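Local coordinates for protein ectonucleotide pyrophosphatase/phosphodiesterase family member 5 (Mus musculus, PDB 5VEO) that probably hydrolyses phosphodiester bonds in nucleotide-type substrates at a zinc-binding active site, with restricted hydrolysis of nucleotides, at residues V281-K284 and E285-P288; M81-P84 and I85-K88; V32-P35 and H36-I40. The protein carries 1 engineered substitution. All coordinates share one frame; numbering follows the deposited sequence.

Contact 1. Residues V281-K284 and E285-P288; sequences VYKK and EEIP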
ATOM      1  N   VAL A 281      13.215  20.096   0.294  1.00 13.39           N
ATOM      2  CA  VAL A 281      12.494  20.507   1.493  1.00 13.10           C
ATOM      3  C   VAL A 281      11.296  21.355   1.082  1.00 15.40           C
ATOM      4  O   VAL A 281      11.462  22.413   0.455  1.00 17.63           O
ATOM      5  CB  VAL A 281      13.413  21.282   2.450  1.00 14.64           C
ATOM      6  CG1 VAL A 281      12.650  21.696   3.697  1.00 16.66           C
ATOM      7  CG2 VAL A 281      14.648  20.448   2.812  1.00 16.74           C
ATOM      8  N   TYR A 282      10.098  20.928   1.479  1.00 13.61           N
ATOM      9  CA  TYR A 282       8.868  21.653   1.188  1.00 13.25           C
ATOM     10  C   TYR A 282       8.230  22.174   2.470  1.00 15.23           C
ATOM     11  O   TYR A 282       8.058  21.430   3.431  1.00 15.32           O
ATOM     12  CB  TYR A 282       7.846  20.757   0.488  1.00 14.44           C
ATOM     13  CG  TYR A 282       8.278  20.163  -0.825  1.00 13.18           C
ATOM     14  CD1 TYR A 282       8.202  20.889  -2.010  1.00 19.80           C
ATOM     15  CD2 TYR A 282       8.732  18.856  -0.886  1.00 14.41           C
ATOM     16  CE1 TYR A 282       8.599  20.319  -3.218  1.00 20.96           C
ATOM     17  CE2 TYR A 282       9.124  18.290  -2.070  1.00 16.51           C
ATOM     18  CZ  TYR A 282       9.048  19.016  -3.234  1.00 18.19           C
ATOM     19  OH  TYR A 282       9.444  18.423  -4.409  1.00 21.33           O
ATOM     20  N   LYS A 283       7.828  23.437   2.477  1.00 17.93           N
ATOM     21  CA  LYS A 283       6.794  23.827   3.423  1.00 15.74           C
ATOM     22  C   LYS A 283       5.501  23.142   3.037  1.00 16.25           C
ATOM     23  O   LYS A 283       5.236  22.914   1.865  1.00 17.54           O
ATOM     24  CB  LYS A 283       6.598  25.346   3.427  1.00 18.76           C
ATOM     25  CG  LYS A 283       7.858  26.088   3.651  1.00 21.73           C
ATOM     26  CD  LYS A 283       7.586  27.597   3.757  1.00 25.55           C
ATOM     27  CE  LYS A 283       8.881  28.367   3.872  1.00 31.84           C
ATOM     28  NZ  LYS A 283       8.693  29.833   3.605  1.00 38.61           N
ATOM     29  N   LYS A 284       4.686  22.816   4.035  1.00 17.91           N
ATOM     30  CA  LYS A 284       3.438  22.097   3.780  0.66 19.47           C
ATOM     31  C   LYS A 284       2.667  22.697   2.610  1.00 16.79           C
ATOM     32  O   LYS A 284       2.242  21.982   1.695  1.00 18.21           O
ATOM     33  CB  LYS A 284       2.579  22.095   5.049  0.66 19.95           C
ATOM     34  CG  LYS A 284       1.220  21.402   4.939  0.66 21.85           C
ATOM     35  CD  LYS A 284       0.550  21.433   6.305  0.66 22.24           C
ATOM     36  CE  LYS A 284      -0.833  20.794   6.351  0.66 22.16           C
ATOM     37  NZ  LYS A 284      -1.837  21.529   5.531  0.66 23.62           N
ATOM     38  N   GLU A 285       2.451  24.007   2.618  1.00 18.95           N
ATOM     39  CA  GLU A 285       1.567  24.515   1.579  1.00 23.67           C
ATOM     40  C   GLU A 285       2.246  24.600   0.212  1.00 24.22           C
ATOM     41  O   GLU A 285       1.556  24.877  -0.770  1.00 26.00           O
ATOM     42  CB  GLU A 285       0.963  25.865   2.009  1.00 30.86           C
ATOM     43  CG  GLU A 285       0.166  25.800   3.360  1.00 39.41           C
ATOM     44  CD  GLU A 285      -0.938  24.719   3.445  1.00 44.98           C
ATOM     45  OE1 GLU A 285      -1.529  24.333   2.413  1.00 47.61           O
ATOM     46  OE2 GLU A 285      -1.229  24.264   4.576  1.00 42.99           O
ATOM     47  N   GLU A 286       3.545  24.290   0.096  1.00 20.70           N
ATOM     48  CA  GLU A 286       4.205  24.238  -1.206  0.57 22.10           C
ATOM     49  C   GLU A 286       4.426  22.809  -1.690  1.00 17.33           C
ATOM     50  O   GLU A 286       5.052  22.603  -2.733  1.00 19.70           O
ATOM     51  CB  GLU A 286       5.525  25.010  -1.184  0.57 28.89           C
ATOM     52  CG  GLU A 286       6.518  24.545  -0.193  0.57 31.02           C
ATOM     53  CD  GLU A 286       7.627  25.536   0.005  0.57 25.57           C
ATOM     54  OE1 GLU A 286       7.370  26.758  -0.120  0.57 34.52           O
ATOM     55  OE2 GLU A 286       8.746  25.097   0.299  0.57 15.59           O
ATOM     56  N   ILE A 287       3.884  21.817  -0.990  1.00 16.55           N
ATOM     57  CA  ILE A 287       4.041  20.438  -1.454  1.00 15.50           C
ATOM     58  C   ILE A 287       3.391  20.292  -2.829  1.00 13.01           C
ATOM     59  O   ILE A 287       2.281  20.821  -3.055  1.00 16.77           O
ATOM     60  CB  ILE A 287       3.426  19.460  -0.435  1.00 15.26           C
ATOM     61  CG1 ILE A 287       4.268  19.455   0.839  1.00 13.76           C
ATOM     62  CG2 ILE A 287       3.270  18.064  -1.026  1.00 15.42           C
ATOM     63  CD1 ILE A 287       3.628  18.745   2.018  1.00 15.50           C
ATOM     64  N   PRO A 288       4.025  19.611  -3.780  1.00 15.51           N
ATOM     65  CA  PRO A 288       3.440  19.450  -5.118  1.00 18.07           C
ATOM     66  C   PRO A 288       1.998  18.962  -5.112  1.00 15.59           C
ATOM     67  O   PRO A 288       1.664  17.948  -4.485  1.00 15.05           O
ATOM     68  CB  PRO A 288       4.369  18.423  -5.767  1.00 16.75           C
ATOM     69  CG  PRO A 288       5.695  18.707  -5.140  1.00 19.34           C
ATOM     70  CD  PRO A 288       5.378  19.034  -3.704  1.00 17.20           C
TER
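Tyr282 turns one face of its phenol ring to the pyrrolidine of Pro288, and the two side chains cross at about a right angle. Pro288 CD stands 3.7 Å from the ring centroid and 20° off its normal, a CH-pi contact displaced toward the rim: the nearest ring atom to Pro288 CD is Tyr282 CE1 at 3.5 Å. At the root of the same side chain, Tyr282 CB rests against Ile287 CG1 at 3.8 Å. Replacing the tyrosine by alanine removes the ring and would probably leave Pro288 without its aromatic partner and open a gap beside Val305, which the tyrosine also touches. The next residue's backbone is held by a side chain. With its CG lodged between backbone N and carbonyl carbon (chi1 59°), Glu286 folds back over the chain, and its OE2 accepts Lys283 N at 2.9 Å in a nearly straight bond (165°), reached from above the carboxylate plane. Because Glu286 was modelled in two conformers, this grip may be only partly occupied. Lys283 itself sends its ammonium off to a cation-pi contact with Tyr269 of helix 265-272. Two backbone bonds set the turn: Glu286 N to Lys283 O at 2.8 Å and Ile287 N to Lys284 O at 3.2 Å, each spanning three residues. Lys284 and Glu285 run side by side, and Lys284 NZ makes a salt bridge on the syn side of Glu285 OE2 (3.0 Å), doubtful in occupancy because Lys284 has two deposited conformers; in the given one NZ also bonds to Lys294 O. The i+3 to i spacing identifies a short 3-10 turn, by which the chain leaves edge strand 279-283 of the four-stranded antiparallel sheet, within the phosphodiesterase family region.

Contact 2. Residues M81-P84 and I85-K88; sequences MFDP and ILNK. With NAG (2-acetamido-2-deoxy-beta-D-glucopyranose), chain C; FUC (alpha-L-fucopyranose), chain B.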
ATOM      1  N   MET A  81       2.513   8.770  11.985  1.00 10.01           N
ATOM      2  CA  MET A  81       1.819  10.044  11.887  1.00 11.83           C
ATOM      3  C   MET A  81       1.681  10.674  13.261  1.00 12.88           C
ATOM      4  O   MET A  81       1.718  10.000  14.294  1.00 12.39           O
ATOM      5  CB  MET A  81       0.404   9.896  11.337  1.00 13.92           C
ATOM      6  CG  MET A  81       0.302   9.364   9.947  1.00 14.32           C
ATOM      7  SD  MET A  81      -1.425   9.263   9.446  1.00 13.73           S
ATOM      8  CE  MET A  81      -1.914   7.683  10.124  1.00 15.39           C
ATOM      9  N   PHE A  82       1.447  11.977  13.244  1.00 10.70           N
ATOM     10  CA  PHE A  82       1.051  12.716  14.432  1.00 12.01           C
ATOM     11  C   PHE A  82      -0.097  13.623  14.033  1.00 13.70           C
ATOM     12  O   PHE A  82       0.028  14.420  13.093  1.00 13.88           O
ATOM     13  CB  PHE A  82       2.205  13.531  15.010  1.00 13.38           C
ATOM     14  CG  PHE A  82       1.784  14.447  16.138  1.00 14.01           C
ATOM     15  CD1 PHE A  82       1.288  13.921  17.317  1.00 15.28           C
ATOM     16  CD2 PHE A  82       1.853  15.816  15.997  1.00 16.70           C
ATOM     17  CE1 PHE A  82       0.889  14.761  18.367  1.00 18.79           C
ATOM     18  CE2 PHE A  82       1.435  16.663  17.045  1.00 17.66           C
ATOM     19  CZ  PHE A  82       0.970  16.123  18.214  1.00 18.32           C
ATOM     20  N   ASP A  83      -1.214  13.494  14.750  1.00 13.71           N
ATOM     21  CA  ASP A  83      -2.366  14.342  14.509  1.00 13.96           C
ATOM     22  C   ASP A  83      -2.397  15.423  15.583  1.00 16.72           C
ATOM     23  O   ASP A  83      -2.587  15.108  16.769  1.00 16.65           O
ATOM     24  CB  ASP A  83      -3.658  13.521  14.512  1.00 15.58           C
ATOM     25  CG  ASP A  83      -4.876  14.350  14.157  1.00 16.41           C
ATOM     26  OD1 ASP A  83      -5.707  13.891  13.340  1.00 15.56           O
ATOM     27  OD2 ASP A  83      -5.011  15.469  14.697  1.00 21.22           O
ATOM     28  N   PRO A  84      -2.171  16.690  15.225  1.00 17.27           N
ATOM     29  CA  PRO A  84      -2.032  17.739  16.237  1.00 20.29           C
ATOM     30  C   PRO A  84      -3.355  18.158  16.848  1.00 21.12           C
ATOM     31  O   PRO A  84      -3.356  18.805  17.912  1.00 24.90           O
ATOM     32  CB  PRO A  84      -1.394  18.879  15.443  1.00 21.86           C
ATOM     33  CG  PRO A  84      -1.947  18.688  14.064  1.00 21.80           C
ATOM     34  CD  PRO A  84      -1.933  17.203  13.864  1.00 18.37           C
ATOM     35  N   ILE A  85      -4.473  17.826  16.203  1.00 22.40           N
ATOM     36  CA  ILE A  85      -5.790  18.122  16.760  1.00 23.72           C
ATOM     37  C   ILE A  85      -6.159  17.083  17.810  1.00 26.41           C
ATOM     38  O   ILE A  85      -6.640  17.419  18.897  1.00 31.83           O
ATOM     39  CB  ILE A  85      -6.841  18.180  15.638  1.00 27.72           C
ATOM     40  CG1 ILE A  85      -6.443  19.199  14.555  1.00 29.89           C
ATOM     41  CG2 ILE A  85      -8.216  18.455  16.224  1.00 28.80           C
ATOM     42  CD1 ILE A  85      -6.006  20.552  15.062  1.00 37.78           C
ATOM     43  N   LEU A  86      -5.933  15.808  17.501  1.00 23.68           N
ATOM     44  CA  LEU A  86      -6.117  14.736  18.469  1.00 20.66           C
ATOM     45  C   LEU A  86      -5.032  14.720  19.531  1.00 19.80           C
ATOM     46  O   LEU A  86      -5.243  14.145  20.603  1.00 23.45           O
ATOM     47  CB  LEU A  86      -6.115  13.387  17.753  1.00 23.79           C
ATOM     48  CG  LEU A  86      -7.152  13.171  16.657  1.00 29.38           C
ATOM     49  CD1 LEU A  86      -6.970  11.796  16.033  1.00 27.17           C
ATOM     50  CD2 LEU A  86      -8.544  13.318  17.224  1.00 32.50           C
ATOM     51  N   ASN A  87      -3.882  15.331  19.247  1.00 20.59           N
ATOM     52  CA  ASN A  87      -2.653  15.137  20.013  1.00 18.53           C
ATOM     53  C   ASN A  87      -2.383  13.649  20.242  1.00 18.83           C
ATOM     54  O   ASN A  87      -2.165  13.178  21.360  1.00 20.19           O
ATOM     55  CB  ASN A  87      -2.676  15.900  21.337  1.00 19.18           C
ATOM     56  CG  ASN A  87      -1.367  15.780  22.066  1.00 21.80           C
ATOM     57  OD1 ASN A  87      -0.304  15.656  21.435  1.00 22.12           O
ATOM     58  ND2 ASN A  87      -1.425  15.800  23.398  1.00 24.39           N
ATOM     59  N   LYS A  88      -2.351  12.902  19.136  1.00 16.53           N
ATOM     60  CA  LYS A  88      -2.125  11.469  19.175  1.00 16.65           C
ATOM     61  C   LYS A  88      -1.195  11.066  18.049  1.00 14.75           C
ATOM     62  O   LYS A  88      -1.298  11.590  16.940  1.00 15.96           O
ATOM     63  CB  LYS A  88      -3.424  10.685  19.014  1.00 20.00           C
ATOM     64  CG  LYS A  88      -4.400  10.836  20.180  1.00 25.68           C
ATOM     65  CD  LYS A  88      -3.887  10.175  21.440  1.00 35.50           C
ATOM     66  CE  LYS A  88      -4.956  10.215  22.526  1.00 42.60           C
ATOM     67  NZ  LYS A  88      -4.404  10.150  23.899  1.00 52.23           N
TER
HETATM   68  C1  NAG C   1      -0.256  15.629  24.212  1.00 23.52           C
HETATM   69  C2  NAG C   1      -0.203  16.567  25.406  1.00 25.27           C
HETATM   70  C3  NAG C   1       1.050  16.292  26.235  1.00 22.89           C
HETATM   71  C4  NAG C   1       1.161  14.809  26.571  1.00 24.19           C
HETATM   72  C5  NAG C   1       0.944  13.916  25.352  1.00 24.22           C
HETATM   73  C6  NAG C   1       0.776  12.472  25.756  1.00 27.14           C
HETATM   74  C7  NAG C   1      -1.307  18.730  25.080  1.00 38.74           C
HETATM   75  C8  NAG C   1      -1.172  20.118  24.536  1.00 40.20           C
HETATM   76  N2  NAG C   1      -0.230  17.947  24.956  1.00 32.28           N
HETATM   77  O3  NAG C   1       0.998  17.041  27.449  1.00 27.84           O
HETATM   78  O4  NAG C   1       2.471  14.517  27.029  1.00 25.10           O
HETATM   79  O5  NAG C   1      -0.254  14.286  24.663  1.00 25.76           O
HETATM   80  O6  NAG C   1       0.483  11.633  24.649  1.00 29.76           O
HETATM   81  O7  NAG C   1      -2.342  18.334  25.610  1.00 42.23           O
HETATM   82  C1  FUC B   5       1.697  11.076  24.116  1.00 28.19           C
HETATM   83  C2  FUC B   5       1.243   9.965  23.178  1.00 28.84           C
HETATM   84  C3  FUC B   5       0.480  10.545  22.019  1.00 27.11           C
HETATM   85  C4  FUC B   5       1.367  11.563  21.301  1.00 22.89           C
HETATM   86  C5  FUC B   5       1.797  12.641  22.296  1.00 26.95           C
HETATM   87  C6  FUC B   5       2.805  13.615  21.716  1.00 25.81           C
HETATM   88  O2  FUC B   5       0.440   9.045  23.843  1.00 32.89           O
HETATM   89  O3  FUC B   5       0.151   9.498  21.113  1.00 24.95           O
HETATM   90  O4  FUC B   5       2.513  10.890  20.757  1.00 27.53           O
HETATM   91  O5  FUC B   5       2.427  12.067  23.441  1.00 29.42           O
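Asp83 and Leu86 cross at a slant at the end of a beta hairpin, where strand 80-83 turns into strand 88-91 through a G1 bulge: Asn87 and Lys88 both face Asp83, and Asn87 has the positive phi expected there. The hairpin closes on an antiparallel hydrogen-bonded pair, with Asp83 N to Lys88 O at 2.9 Å and Lys88 N to Asp83 O at 3.2 Å. The aspartate carboxylate then ties down the turn. With CG anti to the backbone N (chi1 -176°), it reaches forward along the chain, so that OD2 accepts Ile85 N at 2.8 Å in the manner of an Asx turn. The same Asp83 OD2 takes Leu86 N at 3.0 Å, from well above the carboxylate plane and almost straight (170°). Two amides thus hold one oxygen, while Asp83 OD1 makes a salt bridge with Arg298. Leu86 lays its branch carbon against the group, its CG 3.6 Å from Asp83 CG; the carboxylate is buried, and these partners account for both of its oxygens. On the other side of the hairpin, Phe82 and Asn87 also cross obliquely. The phenyl and amide planes stand 86° apart, and Asn87 OD1 lies in the ring plane, 3.4 Å from Phe82 CE1 at the edge, while Pro84 N sits over one face near the rim. This edge approach brings the oxygen to the electropositive ring hydrogens and probably helps fix the rotation of an amide that carries sugar. The fucose returns to the protein, its O3 3.6 Å from Lys88 CA, and is hydrogen-bonded to Ser89 OG. The N-linked attachment itself is the 1.4 Å bond from Asn87 ND2 to C1 of the first N-acetylglucosamine.

Contact 3. Residues V32-P35 and H36-I40; sequences VPTP and HFHYI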
ATOM      1  N   VAL A  32      12.826 -13.707 -12.309  1.00 11.97           N
ATOM      2  CA  VAL A  32      12.940 -15.161 -12.260  1.00 12.19           C
ATOM      3  C   VAL A  32      11.726 -15.716 -12.982  1.00 12.56           C
ATOM      4  O   VAL A  32      10.745 -14.982 -13.177  1.00 12.69           O
ATOM      5  CB  VAL A  32      12.964 -15.694 -10.821  1.00 15.13           C
ATOM      6  CG1 VAL A  32      14.223 -15.303 -10.140  1.00 22.23           C
ATOM      7  CG2 VAL A  32      11.747 -15.201 -10.066  1.00 14.17           C
ATOM      8  N   PRO A  33      11.720 -16.994 -13.350  1.00 13.76           N
ATOM      9  CA  PRO A  33      10.482 -17.603 -13.844  1.00 15.17           C
ATOM     10  C   PRO A  33       9.353 -17.411 -12.840  1.00 14.62           C
ATOM     11  O   PRO A  33       9.506 -17.650 -11.638  1.00 15.54           O
ATOM     12  CB  PRO A  33      10.863 -19.078 -14.021  1.00 17.88           C
ATOM     13  CG  PRO A  33      12.358 -19.029 -14.307  1.00 21.49           C
ATOM     14  CD  PRO A  33      12.848 -17.938 -13.380  1.00 18.17           C
ATOM     15  N   THR A  34       8.224 -16.926 -13.333  1.00 13.88           N
ATOM     16  CA  THR A  34       7.027 -16.720 -12.520  1.00 14.51           C
ATOM     17  C   THR A  34       5.858 -17.392 -13.229  1.00 14.32           C
ATOM     18  O   THR A  34       4.939 -16.733 -13.742  1.00 13.75           O
ATOM     19  CB  THR A  34       6.773 -15.231 -12.261  1.00 13.79           C
ATOM     20  OG1 THR A  34       6.817 -14.506 -13.487  1.00 14.60           O
ATOM     21  CG2 THR A  34       7.821 -14.643 -11.313  1.00 12.39           C
ATOM     22  N   PRO A  35       5.865 -18.723 -13.267  1.00 14.10           N
ATOM     23  CA  PRO A  35       4.833 -19.449 -14.026  1.00 15.42           C
ATOM     24  C   PRO A  35       3.428 -19.223 -13.524  1.00 14.59           C
ATOM     25  O   PRO A  35       2.500 -19.207 -14.340  1.00 16.97           O
ATOM     26  CB  PRO A  35       5.258 -20.918 -13.874  1.00 18.74           C
ATOM     27  CG  PRO A  35       6.172 -20.943 -12.676  1.00 18.27           C
ATOM     28  CD  PRO A  35       6.889 -19.624 -12.725  1.00 15.87           C
ATOM     29  N   HIS A  36       3.230 -19.020 -12.218  1.00 13.55           N
ATOM     30  CA  HIS A  36       1.863 -18.853 -11.742  1.00 13.74           C
ATOM     31  C   HIS A  36       1.344 -17.452 -12.021  1.00 13.92           C
ATOM     32  O   HIS A  36       0.182 -17.294 -12.410  1.00 14.34           O
ATOM     33  CB  HIS A  36       1.786 -19.222 -10.271  1.00 14.21           C
ATOM     34  CG  HIS A  36       2.094 -20.662 -10.040  1.00 17.49           C
ATOM     35  ND1 HIS A  36       3.289 -21.097  -9.514  1.00 18.86           N
ATOM     36  CD2 HIS A  36       1.397 -21.775 -10.368  1.00 16.85           C
ATOM     37  CE1 HIS A  36       3.286 -22.420  -9.464  1.00 18.89           C
ATOM     38  NE2 HIS A  36       2.151 -22.853  -9.977  1.00 19.42           N
ATOM     39  N   PHE A  37       2.191 -16.423 -11.883  1.00 13.24           N
ATOM     40  CA  PHE A  37       1.796 -15.108 -12.370  1.00 11.11           C
ATOM     41  C   PHE A  37       1.492 -15.155 -13.861  1.00 12.63           C
ATOM     42  O   PHE A  37       0.505 -14.575 -14.317  1.00 14.10           O
ATOM     43  CB  PHE A  37       2.873 -14.059 -12.088  1.00 10.39           C
ATOM     44  CG  PHE A  37       2.914 -13.585 -10.645  1.00  9.51           C
ATOM     45  CD1 PHE A  37       2.153 -12.508 -10.237  1.00 10.54           C
ATOM     46  CD2 PHE A  37       3.715 -14.216  -9.708  1.00 12.87           C
ATOM     47  CE1 PHE A  37       2.178 -12.062  -8.906  1.00 12.35           C
ATOM     48  CE2 PHE A  37       3.753 -13.767  -8.383  1.00 14.91           C
ATOM     49  CZ  PHE A  37       2.969 -12.694  -7.991  1.00 12.85           C
ATOM     50  N   HIS A  38       2.327 -15.853 -14.637  1.00 12.81           N
ATOM     51  CA  HIS A  38       2.120 -15.904 -16.081  1.00 14.65           C
ATOM     52  C   HIS A  38       0.866 -16.694 -16.445  1.00 16.30           C
ATOM     53  O   HIS A  38       0.208 -16.377 -17.444  1.00 18.01           O
ATOM     54  CB  HIS A  38       3.377 -16.464 -16.753  1.00 14.70           C
ATOM     55  CG  HIS A  38       4.431 -15.426 -16.976  1.00 16.51           C
ATOM     56  ND1 HIS A  38       5.270 -14.998 -15.971  1.00 16.12           N
ATOM     57  CD2 HIS A  38       4.757 -14.699 -18.072  1.00 18.12           C
ATOM     58  CE1 HIS A  38       6.083 -14.067 -16.442  1.00 17.38           C
ATOM     59  NE2 HIS A  38       5.784 -13.859 -17.712  1.00 16.77           N
ATOM     60  N   TYR A  39       0.485 -17.674 -15.621  1.00 14.92           N
ATOM     61  CA  TYR A  39      -0.765 -18.393 -15.840  1.00 17.61           C
ATOM     62  C   TYR A  39      -1.967 -17.463 -15.692  1.00 17.20           C
ATOM     63  O   TYR A  39      -2.899 -17.499 -16.505  1.00 18.86           O
ATOM     64  CB  TYR A  39      -0.848 -19.563 -14.863  1.00 19.17           C
ATOM     65  CG  TYR A  39      -2.138 -20.332 -14.921  1.00 18.60           C
ATOM     66  CD1 TYR A  39      -2.385 -21.240 -15.943  1.00 22.33           C
ATOM     67  CD2 TYR A  39      -3.111 -20.158 -13.952  1.00 20.52           C
ATOM     68  CE1 TYR A  39      -3.574 -21.965 -15.985  1.00 23.41           C
ATOM     69  CE2 TYR A  39      -4.294 -20.878 -13.985  1.00 23.98           C
ATOM     70  CZ  TYR A  39      -4.526 -21.769 -15.007  1.00 26.29           C
ATOM     71  OH  TYR A  39      -5.726 -22.466 -15.022  1.00 28.67           O
ATOM     72  N   ILE A  40      -1.957 -16.598 -14.675  1.00 17.61           N
ATOM     73  CA  ILE A  40      -3.028 -15.612 -14.542  1.00 15.34           C
ATOM     74  C   ILE A  40      -3.025 -14.651 -15.728  1.00 13.73           C
ATOM     75  O   ILE A  40      -4.083 -14.301 -16.266  1.00 16.31           O
ATOM     76  CB  ILE A  40      -2.902 -14.863 -13.205  1.00 15.79           C
ATOM     77  CG1 ILE A  40      -3.281 -15.821 -12.064  1.00 18.44           C
ATOM     78  CG2 ILE A  40      -3.798 -13.628 -13.202  1.00 17.00           C
ATOM     79  CD1 ILE A  40      -3.123 -15.256 -10.687  1.00 20.39           C
TER
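Thr34 and His38 meet at one carbonyl: Thr34 O accepts two hydrogen bonds from the same histidine. The backbone amide His38 N approaches at 2.9 Å, nearly along the C=O axis, and closes the first helical turn. The imidazole comes in from above the carbonyl plane, with His38 ND1 2.8 Å from Thr34 O and an N-H...O angle of 151°. Thr34 O in turn lies only 8° out of the ring plane, so the donor uses the ring edge and no face is involved. This follows from chi1 of -83°, which puts the ring beside its own backbone N and back toward the preceding turn. One residue on, Tyr39 N bonds to Pro35 O at 2.8 Å, continuing the pattern. Thr34 CB also packs against Phe37 CB at 4.1 Å. Thr34 occupies the N-cap position of helix 35-42, yet its side chain makes no capping bond; its OG1 is hydrogen-bonded instead to Leu29 O, which ties the threonine to an earlier part of its own loop. Helix 190-210 supplies part of the second shell: Asp198 accepts Phe37 N at OD1, and its OD2 is hydrogen-bonded to His36 ND1, so a carboxylate from another helix holds this helix start. Its negative charge would probably be favoured at the positive end of the helix dipole. On the buried side, Phe37 and Ile40 pack on the central sheet, against residues that include Val221, Leu219 and Leu339. The bond to Thr34 O implies that His38 carries a proton on ND1 and acts there as a donor, which makes the side chain a second brace on the carbonyl that already takes His38 N.

From the N terminus, contact 3 comes first: it closes the loop after strand 16-21 onto helix 35-42, which packs on the central mixed sheet. Contact 2 follows, turning strand 80-83 into strand 88-91, and contact 1 ends strand 279-283 of the separate four-stranded sheet. The three run in series, with no nesting or crossing. Contacts 1 and 2 are neighbours in space, their nearest atoms about 8 Å apart, and the chain leading to strand 302-306 bridges them: Lys294 bonds to residues of 281-288, whereas Arg298 reaches Asp83. Contact 3 lies across the centre of the chain, about 42 and 44 Å from contacts 1 and 2, centre to centre.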